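Local coordinates for peptidase (Yersinia bercovieri, PDB 5NYW), which is of unknown function but, as the ancestral beta-subunit Anbu, belongs to the proteasome family of Ntn hydrolases and is probably a peptidase, at residues L[56-61]-L[112-117]; L[175-180]-L[219-224]. All blocks are in the same frame, centred on the assembly; numbering follows the deposited sequence.

Interaction 1: L[56-61]-L[112-117]. Unlike the reference sequence in segment 112-117: Cys112 (reference Gly).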
loop_
_atom_site.group_PDB
_atom_site.type_symbol
_atom_site.label_atom_id
_atom_site.label_comp_id
_atom_site.label_asym_id
_atom_site.label_seq_id
_atom_site.Cartn_x
_atom_site.Cartn_y
_atom_site.Cartn_z
ATOM N N GLN L 56 -11.838 -29.704 -15.786
ATOM C CA GLN L 56 -13.073 -30.387 -15.401
ATOM C C GLN L 56 -13.985 -29.460 -14.600
ATOM O O GLN L 56 -15.197 -29.472 -14.811
ATOM C CB GLN L 56 -12.812 -31.652 -14.564
ATOM C CG GLN L 56 -12.708 -32.972 -15.301
ATOM C CD GLN L 56 -12.700 -34.146 -14.324
ATOM O OE1 GLN L 56 -12.527 -33.948 -13.133
ATOM N NE2 GLN L 56 -12.935 -35.357 -14.818
ATOM N N SER L 57 -13.417 -28.647 -13.703
ATOM C CA SER L 57 -14.238 -27.704 -12.940
ATOM C C SER L 57 -14.835 -26.675 -13.870
ATOM O O SER L 57 -16.008 -26.343 -13.754
ATOM C CB SER L 57 -13.441 -26.992 -11.828
ATOM O OG SER L 57 -13.493 -27.701 -10.592
ATOM N N ILE L 58 -14.032 -26.196 -14.811
ATOM C CA ILE L 58 -14.498 -25.212 -15.777
ATOM C C ILE L 58 -15.688 -25.776 -16.542
ATOM O O ILE L 58 -16.765 -25.179 -16.556
ATOM C CB ILE L 58 -13.357 -24.814 -16.759
ATOM C CG1 ILE L 58 -12.282 -24.039 -16.003
ATOM C CG2 ILE L 58 -13.880 -23.962 -17.900
ATOM C CD1 ILE L 58 -11.024 -23.856 -16.768
ATOM N N VAL L 59 -15.516 -26.961 -17.116
ATOM C CA VAL L 59 -16.599 -27.610 -17.837
ATOM C C VAL L 59 -17.796 -27.899 -16.915
ATOM O O VAL L 59 -18.939 -27.612 -17.270
ATOM C CB VAL L 59 -16.121 -28.909 -18.493
ATOM C CG1 VAL L 59 -17.304 -29.727 -18.989
ATOM C CG2 VAL L 59 -15.159 -28.602 -19.633
ATOM N N SER L 60 -17.541 -28.401 -15.710
ATOM C CA SER L 60 -18.638 -28.709 -14.805
ATOM C C SER L 60 -19.420 -27.443 -14.432
ATOM O O SER L 60 -20.648 -27.468 -14.424
ATOM C CB SER L 60 -18.120 -29.408 -13.546
ATOM O OG SER L 60 -17.811 -30.770 -13.786
ATOM N N LEU L 61 -18.717 -26.340 -14.157
ATOM C CA LEU L 61 -19.369 -25.075 -13.817
ATOM C C LEU L 61 -20.182 -24.520 -14.996
ATOM O O LEU L 61 -21.252 -23.959 -14.795
ATOM C CB LEU L 61 -18.355 -24.024 -13.333
ATOM C CG LEU L 61 -17.786 -24.103 -11.904
ATOM C CD1 LEU L 61 -16.779 -22.993 -11.664
ATOM C CD2 LEU L 61 -18.870 -24.074 -10.829
ATOM N N CYS L 112 -4.442 -23.982 -17.471
ATOM C CA CYS L 112 -5.097 -24.666 -18.576
ATOM C C CYS L 112 -5.169 -23.833 -19.854
ATOM O O CYS L 112 -5.089 -22.605 -19.834
ATOM C CB CYS L 112 -6.514 -25.055 -18.149
ATOM S SG CYS L 112 -7.607 -23.580 -17.829
ATOM N N ASN L 113 -5.312 -24.522 -20.978
ATOM C CA ASN L 113 -5.628 -23.883 -22.241
ATOM C C ASN L 113 -6.878 -24.560 -22.761
ATOM O O ASN L 113 -7.077 -25.764 -22.533
ATOM C CB ASN L 113 -4.476 -23.995 -23.256
ATOM C CG ASN L 113 -3.386 -22.960 -23.033
ATOM O OD1 ASN L 113 -3.376 -21.916 -23.681
ATOM N ND2 ASN L 113 -2.460 -23.248 -22.123
ATOM N N LEU L 114 -7.738 -23.777 -23.405
ATOM C CA LEU L 114 -8.969 -24.296 -23.973
ATOM C C LEU L 114 -9.139 -23.873 -25.417
ATOM O O LEU L 114 -8.635 -22.824 -25.821
ATOM C CB LEU L 114 -10.181 -23.829 -23.162
ATOM C CG LEU L 114 -10.159 -24.157 -21.675
ATOM C CD1 LEU L 114 -11.367 -23.572 -21.027
ATOM C CD2 LEU L 114 -10.173 -25.640 -21.514
ATOM N N LEU L 115 -9.846 -24.701 -26.189
ATOM C CA LEU L 115 -10.326 -24.299 -27.507
ATOM C C LEU L 115 -11.860 -24.252 -27.480
ATOM O O LEU L 115 -12.523 -25.102 -26.864
ATOM C CB LEU L 115 -9.822 -25.242 -28.603
ATOM C CG LEU L 115 -8.303 -25.261 -28.817
ATOM C CD1 LEU L 115 -7.940 -26.079 -30.022
ATOM C CD2 LEU L 115 -7.719 -23.864 -28.925
ATOM N N LEU L 116 -12.400 -23.215 -28.106
ATOM C CA LEU L 116 -13.833 -22.990 -28.204
ATOM C C LEU L 116 -14.202 -22.721 -29.632
ATOM O O LEU L 116 -13.709 -21.770 -30.220
ATOM C CB LEU L 116 -14.255 -21.809 -27.344
ATOM C CG LEU L 116 -15.664 -21.254 -27.554
ATOM C CD1 LEU L 116 -16.739 -22.227 -27.064
ATOM C CD2 LEU L 116 -15.772 -19.901 -26.865
ATOM N N GLY L 117 -15.048 -23.560 -30.209
ATOM C CA GLY L 117 -15.397 -23.381 -31.602
ATOM C C GLY L 117 -16.833 -23.737 -31.866
ATOM O O GLY L 117 -17.429 -24.532 -31.146
#
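Ile58 meets the strand with both ends of its branched side chain: CD1 goes to the sulfur of Cys112 and CG2 to the CD1 methyl of Leu114. The ethyl arm does the longer reach. It is nearly fully extended (chi2 168°), and its last bond aims almost straight at the sulfur, the angle from CG1 through CD1 of Ile58 to SG of Cys112 being 166°. CD1 of Ile58 lies 3.6 Å from SG of Cys112, an ordinary apolar contact. The other branch, CG2, stands anti to the backbone N of Ile58 and meets Leu114 tip to tip, CG2 of Ile58 being 4.0 Å from CD1 of Leu114. Cys112 and Leu114, two residues apart in the strand, point their side chains to the same face of the sheet, so a single isoleucine can bridge them. Cys112 differs from the reference sequence, which has glycine there.

The spacing is that of a helix lying over a sheet: CA of Ile58 and CA of Cys112 are 9.8 Å apart. Strand 112-120 is the middle strand of the five-stranded antiparallel sheet, hydrogen-bonded to strands 42-50 and 126-130, and helix 52-65 covers one face of it. On the other face Leu115 packs against Phe146 and Ile148 of the second sheet, the layering of the four-layer alpha-beta-beta-alpha sandwich of proteasome-type Ntn hydrolases. All three touching residues are buried. Thr54 and Thr55 of the same helix add to the packing on Cys112, with Thr55 also against Leu114, while Ile58 leans on Val91 of helix 80-98. Ser57 instead turns its hydroxyl from the sheet, hydrogen-bonding to Arg97 and to the hydroxyl of Tyr81 of a second subunit.

Interaction 2: L[175-180]-L[219-224]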
loop_
_atom_site.group_PDB
_atom_site.type_symbol
_atom_site.label_atom_id
_atom_site.label_comp_id
_atom_site.label_asym_id
_atom_site.label_seq_id
_atom_site.Cartn_x
_atom_site.Cartn_y
_atom_site.Cartn_z
ATOM N N ALA L 175 -6.158 -33.748 -39.566
ATOM C CA ALA L 175 -6.143 -33.881 -38.107
ATOM C C ALA L 175 -5.745 -35.300 -37.668
ATOM O O ALA L 175 -4.957 -35.448 -36.733
ATOM C CB ALA L 175 -7.509 -33.507 -37.508
ATOM N N LEU L 176 -6.273 -36.327 -38.346
ATOM C CA LEU L 176 -5.973 -37.727 -38.001
ATOM C C LEU L 176 -4.490 -38.093 -38.200
ATOM O O LEU L 176 -3.909 -38.825 -37.388
ATOM C CB LEU L 176 -6.834 -38.695 -38.828
ATOM C CG LEU L 176 -8.323 -38.629 -38.504
ATOM C CD1 LEU L 176 -9.134 -39.540 -39.408
ATOM C CD2 LEU L 176 -8.562 -38.950 -37.041
ATOM N N ILE L 177 -3.889 -37.591 -39.278
ATOM C CA ILE L 177 -2.468 -37.804 -39.516
ATOM C C ILE L 177 -1.632 -37.052 -38.471
ATOM O O ILE L 177 -0.644 -37.583 -37.955
ATOM C CB ILE L 177 -2.069 -37.378 -40.951
ATOM C CG1 ILE L 177 -2.810 -38.241 -41.977
ATOM C CG2 ILE L 177 -0.553 -37.476 -41.157
ATOM C CD1 ILE L 177 -2.744 -37.697 -43.381
ATOM N N SER L 178 -2.059 -35.829 -38.148
ATOM C CA SER L 178 -1.438 -35.011 -37.105
ATOM C C SER L 178 -1.409 -35.805 -35.795
ATOM O O SER L 178 -0.405 -35.832 -35.097
ATOM C CB SER L 178 -2.216 -33.697 -36.941
ATOM O OG SER L 178 -1.604 -32.804 -36.021
ATOM N N MET L 179 -2.519 -36.473 -35.491
ATOM C CA MET L 179 -2.614 -37.378 -34.350
ATOM C C MET L 179 -1.670 -38.562 -34.470
ATOM O O MET L 179 -1.042 -38.973 -33.483
ATOM C CB MET L 179 -4.034 -37.909 -34.224
ATOM C CG MET L 179 -4.993 -36.958 -33.592
ATOM S SD MET L 179 -4.644 -36.812 -31.842
ATOM C CE MET L 179 -5.703 -35.414 -31.501
ATOM N N ASP L 180 -1.619 -39.138 -35.674
ATOM C CA ASP L 180 -0.777 -40.295 -35.957
ATOM C C ASP L 180 0.680 -39.991 -35.642
ATOM O O ASP L 180 1.330 -40.733 -34.899
ATOM C CB ASP L 180 -0.950 -40.723 -37.419
ATOM C CG ASP L 180 0.083 -41.775 -37.868
ATOM O OD1 ASP L 180 0.249 -42.807 -37.178
ATOM O OD2 ASP L 180 0.705 -41.580 -38.946
ATOM N N MET L 219 -6.999 -47.076 -38.516
ATOM C CA MET L 219 -5.964 -48.069 -38.760
ATOM C C MET L 219 -5.486 -47.975 -40.197
ATOM O O MET L 219 -4.287 -47.909 -40.462
ATOM C CB MET L 219 -6.491 -49.480 -38.481
ATOM C CG MET L 219 -6.554 -49.861 -37.008
ATOM S SD MET L 219 -7.119 -51.558 -36.756
ATOM C CE MET L 219 -5.801 -52.457 -37.578
ATOM N N MET L 220 -6.443 -47.872 -41.112
ATOM C CA MET L 220 -6.150 -47.841 -42.542
ATOM C C MET L 220 -5.388 -46.592 -42.991
ATOM O O MET L 220 -4.476 -46.690 -43.808
ATOM C CB MET L 220 -7.441 -47.960 -43.341
ATOM C CG MET L 220 -7.239 -48.230 -44.805
ATOM S SD MET L 220 -8.813 -48.436 -45.666
ATOM C CE MET L 220 -8.265 -48.425 -47.373
ATOM N N ILE L 221 -5.798 -45.422 -42.509
ATOM C CA ILE L 221 -5.171 -44.179 -42.937
ATOM C C ILE L 221 -3.753 -44.068 -42.362
ATOM O O ILE L 221 -2.896 -43.427 -42.965
ATOM C CB ILE L 221 -6.028 -42.922 -42.578
ATOM C CG1 ILE L 221 -5.488 -41.690 -43.309
ATOM C CG2 ILE L 221 -6.109 -42.699 -41.078
ATOM C CD1 ILE L 221 -6.365 -40.478 -43.220
ATOM N N ARG L 222 -3.526 -44.646 -41.180
ATOM C CA ARG L 222 -2.198 -44.676 -40.570
ATOM C C ARG L 222 -1.268 -45.583 -41.406
ATOM O O ARG L 222 -0.077 -45.294 -41.587
ATOM C CB ARG L 222 -2.250 -45.146 -39.110
ATOM C CG ARG L 222 -3.020 -44.230 -38.165
ATOM C CD ARG L 222 -3.013 -44.725 -36.716
ATOM N NE ARG L 222 -1.824 -44.258 -36.014
ATOM C CZ ARG L 222 -1.563 -44.484 -34.733
ATOM N NH1 ARG L 222 -2.396 -45.209 -34.002
ATOM N NH2 ARG L 222 -0.453 -44.001 -34.188
ATOM N N LYS L 223 -1.805 -46.717 -41.852
ATOM C CA LYS L 223 -1.055 -47.677 -42.677
ATOM C C LYS L 223 -0.775 -47.117 -44.076
ATOM O O LYS L 223 0.327 -47.252 -44.607
ATOM C CB LYS L 223 -1.818 -49.004 -42.789
ATOM C CG LYS L 223 -1.129 -50.042 -43.659
ATOM C CD LYS L 223 -1.906 -51.357 -43.700
ATOM C CE LYS L 223 -1.252 -52.371 -44.632
ATOM N NZ LYS L 223 -1.925 -53.704 -44.613
ATOM N N GLY L 224 -1.780 -46.482 -44.662
ATOM C CA GLY L 224 -1.633 -45.851 -45.959
ATOM C C GLY L 224 -0.646 -44.698 -45.946
ATOM O O GLY L 224 0.189 -44.593 -46.841
HETATM O O HOH W 1 1.504 -43.772 -40.303
#
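Asp180 and Arg222 form a salt bridge between the two helices, with NE of Arg222 donating to OD1 of Asp180 at 2.8 Å. The bond is nearly straight, 168° at the hydrogen, and OD1 lies in the guanidinium plane, at its edge. The carboxylate is turned 80° against that plane and takes the NE bond on its anti side, well out of its own plane. A second, weak bond runs from NH2 of Arg222 to the same OD1 at 3.3 Å. A bend at chi3 of Arg222 turns the guanidinium group onto the acid.

Arg184, one turn further along helix 168-185, also pairs with OD1, which would probably favour the ionised carboxylate. OD2 of Asp180 takes a water that also donates to the backbone O of Arg222, probably linking the carboxylate to the backbone of the other helix. Beside this polar cluster the contact is apolar: CG1 of Ile177 is 4.4 Å from CD1 of Ile221, and Leu236 of a third subunit touches both isoleucines. Inward, Ala175 rests on Val4 and Met6 of strand 2-7, making this the outer helical layer of the proteasome-type sandwich, with helix 216-234 laid over helix 168-185.

Following the chain from the N terminus, helix 52-65 comes first, then helix 80-98 and a partly unmodelled connection, before strand 112-120 returns beneath the first helix; interaction 1 closes this loop of 50 residues. The chain then completes the five-stranded sheet, crosses to strand 145-149 of the other sheet and enters helices 155-161 and 168-185. Strands 193-199 and 208-211 follow, and helix 216-234 closes the second loop at interaction 2. The two loops run in series, neither nested nor crossed. Their centres are 27 Å apart, on opposite sides of the chain's centre: one joins helix to sheet, the other joins two helices outside the second sheet.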